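Boca/mesd chaperone for ywtd beta-propeller-egf protein 1 (Caenorhabditis elegans, PDB 3OFG) probably acts as an endoplasmic reticulum chaperone for the maturation of LDL-receptor-type beta-propeller proteins, this chain being its structured domain. Local coordinates at residues G16-P20 / P30-K34. Residues are numbered along the deposited sequence; the frame is centred on the assembly and turned at random.
Sequences GVVDP and PFTEK
Phe31 reaches from the first turn of helix 29-45 to the chain that leaves strand 12-17. Asp19 lies over one face of its ring. Asp19 CB sits 4.0 Å from the ring centroid and 21° off the normal, a CH-pi contact displaced toward the rim. The carboxylate continues over the same ring, with its plane only 7° from the ring plane. Asp19 CG is 3.9 Å from Phe31 CZ. Val17 meets the ring differently, at its edge, where Val17 CG1 is 3.8 Å from Phe31 CD2. With CG1 anti to the Val17 backbone N (chi1 177°), CG2 is left to touch Thr32 CG2 at 4.0 Å. Val17 CB also packs 3.7 Å from Thr32 OG1.

Partners outside the two segments satisfy the polar groups. Asp19 OD1 bonds Ser21 OG and Asp19 OD2 bonds Gln22 NE2, consistent with a carboxylate kept nearly parallel to the ring. Thr32 OG1 has two carbonyl acceptors, Asp57 O, the stronger, and Ile28 O, which must share its one hydrogen. Trp35 and Phe82 also meet the Phe31 ring.

Replacing Phe31 with an alanine is likely to leave Asp19 CB and Val17 CG1 without their aromatic partner and open a gap beside the helix. No hydrogen bond crosses between 16-20 and 30-34. Dispersion and CH-pi contacts therefore join the helix start to the end of an inner strand of the four-stranded antiparallel sheet in this Mesd-family domain.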
loop_
_atom_site.group_PDB
_atom_site.type_symbol
_atom_site.label_atom_id
_atom_site.label_comp_id
_atom_site.label_asym_id
_atom_site.label_seq_id
_atom_site.Cartn_x
_atom_site.Cartn_y
_atom_site.Cartn_z
ATOM N N GLY A 16 -8.925 8.350 -0.401
ATOM C CA GLY A 16 -9.648 8.643 0.832
ATOM C C GLY A 16 -11.134 8.665 0.566
ATOM O O GLY A 16 -11.577 9.024 -0.538
ATOM N N VAL A 17 -11.914 8.265 1.558
ATOM C CA VAL A 17 -13.349 8.177 1.430
ATOM C C VAL A 17 -13.975 9.022 2.521
ATOM O O VAL A 17 -13.514 9.025 3.671
ATOM C CB VAL A 17 -13.799 6.713 1.538
ATOM C CG1 VAL A 17 -15.302 6.565 1.487
ATOM C CG2 VAL A 17 -13.145 5.912 0.424
ATOM N N VAL A 18 -15.009 9.771 2.131
ATOM C CA VAL A 18 -15.814 10.551 3.081
ATOM C C VAL A 18 -17.284 10.279 2.783
ATOM O O VAL A 18 -17.719 10.272 1.617
ATOM C CB VAL A 18 -15.516 12.059 2.967
ATOM C CG1 VAL A 18 -16.563 12.905 3.726
ATOM C CG2 VAL A 18 -14.149 12.371 3.535
ATOM N N ASP A 19 -18.047 10.018 3.827
ATOM C CA ASP A 19 -19.494 9.939 3.735
ATOM C C ASP A 19 -20.039 11.339 4.006
ATOM O O ASP A 19 -19.912 11.833 5.117
ATOM C CB ASP A 19 -20.010 8.962 4.777
ATOM C CG ASP A 19 -21.509 8.810 4.748
ATOM O OD1 ASP A 19 -22.206 9.591 4.064
ATOM O OD2 ASP A 19 -22.007 7.902 5.452
ATOM N N PRO A 20 -20.626 11.994 2.987
ATOM C CA PRO A 20 -21.070 13.381 3.167
ATOM C C PRO A 20 -22.180 13.531 4.204
ATOM O O PRO A 20 -22.388 14.617 4.726
ATOM C CB PRO A 20 -21.573 13.768 1.776
ATOM C CG PRO A 20 -20.884 12.825 0.845
ATOM C CD PRO A 20 -20.804 11.535 1.608
ATOM N N PRO A 30 -17.293 -0.034 6.661
ATOM C CA PRO A 30 -18.239 -0.709 5.748
ATOM C C PRO A 30 -18.485 0.099 4.458
ATOM O O PRO A 30 -18.606 -0.437 3.372
ATOM C CB PRO A 30 -19.540 -0.814 6.564
ATOM C CG PRO A 30 -19.121 -0.632 8.001
ATOM C CD PRO A 30 -17.834 0.162 8.019
ATOM N N PHE A 31 -18.557 1.406 4.601
ATOM C CA PHE A 31 -18.826 2.323 3.496
ATOM C C PHE A 31 -17.609 2.364 2.566
ATOM O O PHE A 31 -17.743 2.274 1.335
ATOM C CB PHE A 31 -19.139 3.679 4.117
ATOM C CG PHE A 31 -19.616 4.730 3.166
ATOM C CD1 PHE A 31 -20.957 4.823 2.832
ATOM C CD2 PHE A 31 -18.761 5.696 2.694
ATOM C CE1 PHE A 31 -21.409 5.835 1.988
ATOM C CE2 PHE A 31 -19.221 6.706 1.850
ATOM C CZ PHE A 31 -20.539 6.775 1.530
ATOM N N THR A 32 -16.417 2.425 3.125
ATOM C CA THR A 32 -15.197 2.384 2.310
ATOM C C THR A 32 -15.072 1.072 1.572
ATOM O O THR A 32 -14.763 1.058 0.389
ATOM C CB THR A 32 -14.006 2.576 3.225
ATOM O OG1 THR A 32 -14.157 3.867 3.833
ATOM C CG2 THR A 32 -12.671 2.510 2.482
ATOM N N GLU A 33 -15.389 -0.034 2.234
ATOM C CA GLU A 33 -15.298 -1.335 1.586
ATOM C C GLU A 33 -16.338 -1.436 0.478
ATOM O O GLU A 33 -16.012 -1.930 -0.625
ATOM C CB GLU A 33 -15.437 -2.470 2.601
ATOM C CG GLU A 33 -14.226 -2.546 3.538
ATOM C CD GLU A 33 -14.164 -3.746 4.454
ATOM O OE1 GLU A 33 -15.029 -4.629 4.353
ATOM O OE2 GLU A 33 -13.210 -3.800 5.265
ATOM N N LYS A 34 -17.546 -0.947 0.697
ATOM C CA LYS A 34 -18.578 -0.991 -0.317
ATOM C C LYS A 34 -18.143 -0.211 -1.539
ATOM O O LYS A 34 -18.177 -0.697 -2.684
ATOM C CB LYS A 34 -19.883 -0.409 0.216
ATOM C CG LYS A 34 -20.949 -0.231 -0.845
ATOM C CD LYS A 34 -22.259 0.300 -0.282
ATOM C CE LYS A 34 -23.225 0.676 -1.378
ATOM N NZ LYS A 34 -24.526 1.136 -0.800
#